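Local coordinates for protein AimR transcriptional regulator (Bacillus phage phi3T, PDB 5ZVV) that activates transcription of the aimX locus as a homodimer, apparently steering the phage toward lysis until the arbitrium peptide turns it into an inactive monomer, at residues I291-I302 and E326-I337. Numbering follows the deposited sequence.
Sequences IKYLQLRAFYYI and ELGFYYYYKGLI
Gln295 supplies the direct polar link between helical segments 291-302 and 326-337: its NE2 donates to the backbone O of Glu326 at 2.8 Å, with an N-H...O angle of 149°. That carbonyl also accepts the helical bond from Tyr330 N, and the two donors reach it from opposite faces of its plane. Beyond CG the Gln295 chain is extended, which carries the amide across the groove to lodge as a knob among Glu326, Phe329, Tyr330 and Tyr333. NE2 is also hydrogen-bonded to Gln322 OE1, just ahead of helix 324-338. Gln295 OE1 lies 3.3 Å from Phe329 CB and accepts from a water; that water also bonds Tyr333 OH, bridging the two helices.

Tyr333 is the reciprocal knob, set among Gln295, Leu296, Phe299 and Ile302. Its CE1 lies over one face of the Phe299 ring, toward the rim and 3.4 Å from Phe299 CD2; the rings meet obliquely, their planes 41° apart. Phe299 CB in turn makes an off-centre CH-pi contact with the Tyr333 ring, and Gln295 CB packs on Tyr333 CE2.

Segments 291-302 and 326-337 run nearly parallel, their axes at 16°, with helix 307-318 between them in the chain, consistent with a TPR-like helical array in this all-helical member of the TPR clan. Helix 260-277 adds Phe272 against Leu296 and Tyr333.

Apolar contacts continue toward the C-terminal end. Ile302 turns CG1 beside its own backbone N, and its CD1 reaches Tyr333 CB at 3.8 Å as well as Ile337 CG1. Leu336 CD1 meets Phe299 CE1 at 3.7 Å. At the N-terminal end a methyl faces a carboxylate instead, Ile291 CG2 resting 3.7 Å from Glu326 CD.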
ATOM      1  N   ILE A 291       2.011  21.868  15.462  1.00 25.11           N
ATOM      2  CA  ILE A 291       3.108  20.991  15.870  1.00 24.64           C
ATOM      3  C   ILE A 291       4.381  21.328  15.102  1.00 23.81           C
ATOM      4  O   ILE A 291       5.466  21.444  15.686  1.00 22.77           O
ATOM      5  CB  ILE A 291       2.719  19.513  15.688  1.00 30.51           C
ATOM      6  CG1 ILE A 291       1.622  19.116  16.678  1.00 27.45           C
ATOM      7  CG2 ILE A 291       3.941  18.611  15.856  1.00 25.89           C
ATOM      8  CD1 ILE A 291       1.129  17.694  16.499  1.00 25.91           C
ATOM      9  N   LYS A 292       4.271  21.501  13.784  1.00 22.41           N
ATOM     10  CA  LYS A 292       5.478  21.703  12.989  1.00 27.53           C
ATOM     11  C   LYS A 292       6.141  23.037  13.308  1.00 24.07           C
ATOM     12  O   LYS A 292       7.367  23.106  13.457  1.00 26.01           O
ATOM     13  CB  LYS A 292       5.166  21.609  11.495  1.00 31.08           C
ATOM     14  CG  LYS A 292       6.416  21.716  10.629  1.00 37.72           C
ATOM     15  CD  LYS A 292       6.112  21.621   9.142  1.00 45.03           C
ATOM     16  CE  LYS A 292       7.395  21.716   8.325  1.00 44.46           C
ATOM     17  NZ  LYS A 292       7.135  21.732   6.860  1.00 59.88           N
ATOM     18  N   TYR A 293       5.353  24.108  13.420  1.00 20.50           N
ATOM     19  CA  TYR A 293       5.944  25.419  13.664  1.00 20.69           C
ATOM     20  C   TYR A 293       6.477  25.530  15.086  1.00 19.49           C
ATOM     21  O   TYR A 293       7.473  26.225  15.322  1.00 21.20           O
ATOM     22  CB  TYR A 293       4.921  26.516  13.366  1.00 18.92           C
ATOM     23  CG  TYR A 293       4.361  26.414  11.965  1.00 20.42           C
ATOM     24  CD1 TYR A 293       5.159  25.975  10.915  1.00 22.16           C
ATOM     25  CD2 TYR A 293       3.037  26.723  11.698  1.00 17.63           C
ATOM     26  CE1 TYR A 293       4.658  25.862   9.639  1.00 20.63           C
ATOM     27  CE2 TYR A 293       2.524  26.614  10.425  1.00 21.28           C
ATOM     28  CZ  TYR A 293       3.340  26.182   9.396  1.00 23.49           C
ATOM     29  OH  TYR A 293       2.836  26.069   8.123  1.00 22.84           O
ATOM     30  N   LEU A 294       5.835  24.847  16.038  1.00 18.25           N
ATOM     31  CA  LEU A 294       6.407  24.720  17.374  1.00 18.25           C
ATOM     32  C   LEU A 294       7.743  23.990  17.327  1.00 20.14           C
ATOM     33  O   LEU A 294       8.702  24.394  17.998  1.00 18.50           O
ATOM     34  CB  LEU A 294       5.433  23.987  18.297  1.00 22.66           C
ATOM     35  CG  LEU A 294       4.257  24.797  18.838  1.00 23.54           C
ATOM     36  CD1 LEU A 294       3.359  23.918  19.703  1.00 29.95           C
ATOM     37  CD2 LEU A 294       4.768  25.995  19.622  1.00 23.62           C
ATOM     38  N   GLN A 295       7.822  22.910  16.540  1.00 22.91           N
ATOM     39  CA  GLN A 295       9.082  22.191  16.378  1.00 22.25           C
ATOM     40  C   GLN A 295      10.164  23.093  15.804  1.00 21.99           C
ATOM     41  O   GLN A 295      11.310  23.070  16.264  1.00 18.35           O
ATOM     42  CB  GLN A 295       8.892  20.977  15.472  1.00 21.95           C
ATOM     43  CG  GLN A 295       8.195  19.794  16.108  1.00 24.37           C
ATOM     44  CD  GLN A 295       8.280  18.563  15.234  1.00 23.11           C
ATOM     45  OE1 GLN A 295       8.776  18.625  14.107  1.00 22.08           O
ATOM     46  NE2 GLN A 295       7.803  17.435  15.747  1.00 19.83           N
ATOM     47  N   LEU A 296       9.816  23.888  14.789  1.00 21.12           N
ATOM     48  CA  LEU A 296      10.789  24.789  14.180  1.00 21.08           C
ATOM     49  C   LEU A 296      11.240  25.860  15.164  1.00 21.41           C
ATOM     50  O   LEU A 296      12.421  26.228  15.195  1.00 20.62           O
ATOM     51  CB  LEU A 296      10.192  25.421  12.926  1.00 21.31           C
ATOM     52  CG  LEU A 296       9.981  24.408  11.800  1.00 22.71           C
ATOM     53  CD1 LEU A 296       9.321  25.044  10.590  1.00 21.03           C
ATOM     54  CD2 LEU A 296      11.313  23.789  11.425  1.00 19.29           C
ATOM     55  N   ARG A 297      10.312  26.368  15.981  1.00 19.46           N
ATOM     56  CA  ARG A 297      10.674  27.357  16.991  1.00 20.74           C
ATOM     57  C   ARG A 297      11.610  26.758  18.037  1.00 22.13           C
ATOM     58  O   ARG A 297      12.570  27.411  18.467  1.00 20.61           O
ATOM     59  CB  ARG A 297       9.408  27.911  17.646  1.00 22.13           C
ATOM     60  CG  ARG A 297       9.646  28.943  18.732  1.00 23.72           C
ATOM     61  CD  ARG A 297       8.327  29.444  19.295  1.00 25.55           C
ATOM     62  NE  ARG A 297       8.527  30.386  20.388  1.00 33.68           N
ATOM     63  CZ  ARG A 297       7.545  30.922  21.106  1.00 31.31           C
ATOM     64  NH1 ARG A 297       6.281  30.606  20.847  1.00 30.48           N
ATOM     65  NH2 ARG A 297       7.827  31.771  22.083  1.00 31.07           N
ATOM     66  N   ALA A 298      11.350  25.517  18.453  1.00 21.97           N
ATOM     67  CA  ALA A 298      12.254  24.853  19.387  1.00 23.28           C
ATOM     68  C   ALA A 298      13.617  24.613  18.751  1.00 24.38           C
ATOM     69  O   ALA A 298      14.650  24.731  19.418  1.00 23.23           O
ATOM     70  CB  ALA A 298      11.639  23.537  19.868  1.00 20.49           C
ATOM     71  N   PHE A 299      13.637  24.271  17.462  1.00 20.97           N
ATOM     72  CA  PHE A 299      14.891  24.161  16.722  1.00 21.02           C
ATOM     73  C   PHE A 299      15.682  25.464  16.799  1.00 23.84           C
ATOM     74  O   PHE A 299      16.872  25.469  17.145  1.00 22.74           O
ATOM     75  CB  PHE A 299      14.575  23.790  15.269  1.00 22.93           C
ATOM     76  CG  PHE A 299      15.749  23.267  14.477  1.00 20.73           C
ATOM     77  CD1 PHE A 299      17.011  23.158  15.039  1.00 22.02           C
ATOM     78  CD2 PHE A 299      15.576  22.890  13.154  1.00 18.13           C
ATOM     79  CE1 PHE A 299      18.080  22.680  14.293  1.00 22.61           C
ATOM     80  CE2 PHE A 299      16.640  22.411  12.404  1.00 24.05           C
ATOM     81  CZ  PHE A 299      17.892  22.307  12.976  1.00 22.91           C
ATOM     82  N   TYR A 300      15.022  26.585  16.490  1.00 21.84           N
ATOM     83  CA  TYR A 300      15.668  27.893  16.563  1.00 22.31           C
ATOM     84  C   TYR A 300      16.205  28.175  17.962  1.00 23.10           C
ATOM     85  O   TYR A 300      17.340  28.647  18.119  1.00 20.32           O
ATOM     86  CB  TYR A 300      14.673  28.970  16.130  1.00 22.89           C
ATOM     87  CG  TYR A 300      15.135  30.392  16.338  1.00 25.53           C
ATOM     88  CD1 TYR A 300      16.058  30.975  15.478  1.00 28.94           C
ATOM     89  CD2 TYR A 300      14.627  31.162  17.378  1.00 25.02           C
ATOM     90  CE1 TYR A 300      16.474  32.279  15.657  1.00 23.65           C
ATOM     91  CE2 TYR A 300      15.037  32.466  17.565  1.00 25.92           C
ATOM     92  CZ  TYR A 300      15.960  33.021  16.701  1.00 31.68           C
ATOM     93  OH  TYR A 300      16.373  34.322  16.883  1.00 35.77           O
ATOM     94  N   TYR A 301      15.406  27.882  18.993  1.00 19.66           N
ATOM     95  CA  TYR A 301      15.875  28.055  20.364  1.00 25.66           C
ATOM     96  C   TYR A 301      17.116  27.211  20.638  1.00 26.49           C
ATOM     97  O   TYR A 301      18.074  27.687  21.259  1.00 27.13           O
ATOM     98  CB  TYR A 301      14.760  27.701  21.349  1.00 22.62           C
ATOM     99  CG  TYR A 301      13.695  28.762  21.497  1.00 25.62           C
ATOM    100  CD1 TYR A 301      13.941  30.081  21.137  1.00 24.08           C
ATOM    101  CD2 TYR A 301      12.443  28.443  22.008  1.00 22.77           C
ATOM    102  CE1 TYR A 301      12.967  31.053  21.278  1.00 24.63           C
ATOM    103  CE2 TYR A 301      11.465  29.406  22.152  1.00 23.73           C
ATOM    104  CZ  TYR A 301      11.729  30.709  21.788  1.00 28.27           C
ATOM    105  OH  TYR A 301      10.750  31.670  21.935  1.00 30.36           O
ATOM    106  N   ILE A 302      17.113  25.955  20.178  1.00 20.87           N
ATOM    107  CA  ILE A 302      18.267  25.076  20.367  1.00 22.53           C
ATOM    108  C   ILE A 302      19.507  25.691  19.739  1.00 25.03           C
ATOM    109  O   ILE A 302      20.593  25.697  20.334  1.00 23.21           O
ATOM    110  CB  ILE A 302      17.981  23.681  19.782  1.00 25.88           C
ATOM    111  CG1 ILE A 302      16.933  22.944  20.615  1.00 22.47           C
ATOM    112  CG2 ILE A 302      19.264  22.870  19.684  1.00 22.73           C
ATOM    113  CD1 ILE A 302      16.390  21.706  19.933  1.00 25.99           C
ATOM    114  N   GLU A 326       6.714  13.566  12.194  1.00 29.99           N
ATOM    115  CA  GLU A 326       6.905  14.584  13.218  1.00 24.84           C
ATOM    116  C   GLU A 326       7.688  14.042  14.402  1.00 24.92           C
ATOM    117  O   GLU A 326       8.445  14.783  15.034  1.00 23.66           O
ATOM    118  CB  GLU A 326       5.551  15.123  13.687  1.00 29.05           C
ATOM    119  CG  GLU A 326       4.843  16.007  12.670  1.00 31.25           C
ATOM    120  CD  GLU A 326       3.384  16.240  13.011  1.00 32.33           C
ATOM    121  OE1 GLU A 326       2.832  15.472  13.827  1.00 33.04           O
ATOM    122  OE2 GLU A 326       2.788  17.193  12.465  1.00 33.25           O
ATOM    123  N   LEU A 327       7.523  12.755  14.721  1.00 27.57           N
ATOM    124  CA  LEU A 327       8.298  12.173  15.810  1.00 25.97           C
ATOM    125  C   LEU A 327       9.756  11.977  15.417  1.00 20.70           C
ATOM    126  O   LEU A 327      10.640  12.051  16.278  1.00 23.68           O
ATOM    127  CB  LEU A 327       7.676  10.852  16.252  1.00 29.13           C
ATOM    128  CG  LEU A 327       6.460  11.013  17.165  1.00 27.06           C
ATOM    129  CD1 LEU A 327       5.874   9.659  17.534  1.00 29.53           C
ATOM    130  CD2 LEU A 327       6.841  11.799  18.412  1.00 23.38           C
ATOM    131  N   GLY A 328      10.026  11.730  14.135  1.00 26.94           N
ATOM    132  CA  GLY A 328      11.406  11.699  13.679  1.00 25.92           C
ATOM    133  C   GLY A 328      12.100  13.028  13.892  1.00 21.27           C
ATOM    134  O   GLY A 328      13.199  13.094  14.460  1.00 21.16           O
ATOM    135  N   PHE A 329      11.454  14.117  13.460  1.00 23.16           N
ATOM    136  CA  PHE A 329      12.006  15.440  13.760  1.00 27.70           C
ATOM    137  C   PHE A 329      12.111  15.669  15.266  1.00 21.91           C
ATOM    138  O   PHE A 329      13.132  16.170  15.758  1.00 24.56           O
ATOM    139  CB  PHE A 329      11.156  16.531  13.111  1.00 21.11           C
ATOM    140  CG  PHE A 329      11.271  16.576  11.618  1.00 24.26           C
ATOM    141  CD1 PHE A 329      12.363  17.180  11.016  1.00 25.43           C
ATOM    142  CD2 PHE A 329      10.291  16.018  10.816  1.00 24.89           C
ATOM    143  CE1 PHE A 329      12.475  17.225   9.641  1.00 24.99           C
ATOM    144  CE2 PHE A 329      10.400  16.057   9.436  1.00 25.55           C
ATOM    145  CZ  PHE A 329      11.491  16.661   8.849  1.00 28.78           C
ATOM    146  N   TYR A 330      11.070  15.286  16.010  1.00 20.62           N
ATOM    147  CA  TYR A 330      11.012  15.535  17.448  1.00 22.76           C
ATOM    148  C   TYR A 330      12.202  14.913  18.166  1.00 25.86           C
ATOM    149  O   TYR A 330      12.908  15.586  18.928  1.00 25.27           O
ATOM    150  CB  TYR A 330       9.692  14.993  18.004  1.00 23.16           C
ATOM    151  CG  TYR A 330       9.566  15.000  19.513  1.00 23.28           C
ATOM    152  CD1 TYR A 330       9.119  16.128  20.190  1.00 24.94           C
ATOM    153  CD2 TYR A 330       9.867  13.867  20.258  1.00 25.07           C
ATOM    154  CE1 TYR A 330       8.994  16.132  21.568  1.00 23.70           C
ATOM    155  CE2 TYR A 330       9.746  13.861  21.636  1.00 28.74           C
ATOM    156  CZ  TYR A 330       9.310  14.995  22.286  1.00 32.62           C
ATOM    157  OH  TYR A 330       9.190  14.987  23.658  1.00 35.30           O
ATOM    158  N   TYR A 331      12.447  13.623  17.929  1.00 26.66           N
ATOM    159  CA  TYR A 331      13.592  12.980  18.556  1.00 30.31           C
ATOM    160  C   TYR A 331      14.915  13.463  17.976  1.00 28.24           C
ATOM    161  O   TYR A 331      15.943  13.361  18.656  1.00 28.48           O
ATOM    162  CB  TYR A 331      13.489  11.461  18.415  1.00 30.00           C
ATOM    163  CG  TYR A 331      12.310  10.855  19.144  1.00 30.00           C
ATOM    164  CD1 TYR A 331      12.410  10.491  20.481  1.00 30.00           C
ATOM    165  CD2 TYR A 331      11.101  10.649  18.495  1.00 30.00           C
ATOM    166  CE1 TYR A 331      11.336   9.937  21.151  1.00 30.00           C
ATOM    167  CE2 TYR A 331      10.020  10.096  19.158  1.00 30.00           C
ATOM    168  CZ  TYR A 331      10.143   9.742  20.484  1.00 30.00           C
ATOM    169  OH  TYR A 331       9.072   9.189  21.149  1.00 30.00           O
ATOM    170  N   TYR A 332      14.921  14.002  16.752  1.00 28.66           N
ATOM    171  CA  TYR A 332      16.136  14.652  16.268  1.00 28.93           C
ATOM    172  C   TYR A 332      16.480  15.871  17.121  1.00 26.95           C
ATOM    173  O   TYR A 332      17.639  16.067  17.506  1.00 28.83           O
ATOM    174  CB  TYR A 332      15.991  15.045  14.797  1.00 27.94           C
ATOM    175  CG  TYR A 332      17.157  15.859  14.279  1.00 29.02           C
ATOM    176  CD1 TYR A 332      18.423  15.298  14.160  1.00 29.51           C
ATOM    177  CD2 TYR A 332      16.995  17.188  13.911  1.00 28.43           C
ATOM    178  CE1 TYR A 332      19.492  16.037  13.693  1.00 26.47           C
ATOM    179  CE2 TYR A 332      18.061  17.935  13.439  1.00 25.48           C
ATOM    180  CZ  TYR A 332      19.305  17.354  13.334  1.00 25.54           C
ATOM    181  OH  TYR A 332      20.369  18.091  12.865  1.00 27.52           O
ATOM    182  N   TYR A 333      15.480  16.698  17.438  1.00 26.92           N
ATOM    183  CA  TYR A 333      15.732  17.874  18.273  1.00 27.11           C
ATOM    184  C   TYR A 333      16.079  17.476  19.703  1.00 28.79           C
ATOM    185  O   TYR A 333      16.987  18.060  20.317  1.00 24.39           O
ATOM    186  CB  TYR A 333      14.517  18.798  18.250  1.00 21.37           C
ATOM    187  CG  TYR A 333      14.111  19.213  16.857  1.00 20.33           C
ATOM    188  CD1 TYR A 333      15.057  19.638  15.935  1.00 19.11           C
ATOM    189  CD2 TYR A 333      12.782  19.163  16.457  1.00 16.85           C
ATOM    190  CE1 TYR A 333      14.691  20.014  14.658  1.00 16.73           C
ATOM    191  CE2 TYR A 333      12.405  19.537  15.182  1.00 19.26           C
ATOM    192  CZ  TYR A 333      13.366  19.961  14.287  1.00 17.20           C
ATOM    193  OH  TYR A 333      12.993  20.332  13.019  1.00 16.35           O
ATOM    194  N   LYS A 334      15.363  16.491  20.253  1.00 27.85           N
ATOM    195  CA  LYS A 334      15.718  15.968  21.569  1.00 31.20           C
ATOM    196  C   LYS A 334      17.161  15.482  21.589  1.00 32.34           C
ATOM    197  O   LYS A 334      17.862  15.645  22.592  1.00 32.23           O
ATOM    198  CB  LYS A 334      14.770  14.838  21.967  1.00 29.15           C
ATOM    199  CG  LYS A 334      13.318  15.255  22.101  1.00 25.81           C
ATOM    200  CD  LYS A 334      13.027  15.841  23.467  1.00 35.63           C
ATOM    201  CE  LYS A 334      13.122  14.777  24.548  1.00 39.78           C
ATOM    202  NZ  LYS A 334      12.771  15.322  25.885  1.00 35.93           N
ATOM    203  N   GLY A 335      17.620  14.885  20.488  1.00 31.80           N
ATOM    204  CA  GLY A 335      19.011  14.475  20.409  1.00 30.49           C
ATOM    205  C   GLY A 335      19.958  15.654  20.326  1.00 31.57           C
ATOM    206  O   GLY A 335      21.040  15.634  20.920  1.00 29.84           O
ATOM    207  N   LEU A 336      19.571  16.696  19.585  1.00 28.80           N
ATOM    208  CA  LEU A 336      20.381  17.909  19.549  1.00 32.16           C
ATOM    209  C   LEU A 336      20.582  18.474  20.948  1.00 32.19           C
ATOM    210  O   LEU A 336      21.671  18.954  21.280  1.00 32.90           O
ATOM    211  CB  LEU A 336      19.738  18.954  18.638  1.00 31.19           C
ATOM    212  CG  LEU A 336      19.867  18.719  17.132  1.00 31.24           C
ATOM    213  CD1 LEU A 336      19.218  19.857  16.359  1.00 30.34           C
ATOM    214  CD2 LEU A 336      21.325  18.566  16.738  1.00 31.64           C
ATOM    215  N   ILE A 337      19.547  18.413  21.788  1.00 28.96           N
ATOM    216  CA  ILE A 337      19.689  18.908  23.155  1.00 31.35           C
ATOM    217  C   ILE A 337      20.519  17.943  23.993  1.00 37.13           C
ATOM    218  O   ILE A 337      21.514  18.331  24.617  1.00 32.55           O
ATOM    219  CB  ILE A 337      18.304  19.154  23.781  1.00 31.67           C
ATOM    220  CG1 ILE A 337      17.651  20.394  23.163  1.00 26.16           C
ATOM    221  CG2 ILE A 337      18.415  19.287  25.297  1.00 24.90           C
ATOM    222  CD1 ILE A 337      16.259  20.675  23.687  1.00 24.05           C
TER
HETATM  223  O   HOH W   1      10.620  20.210  12.391  1.00 19.26           O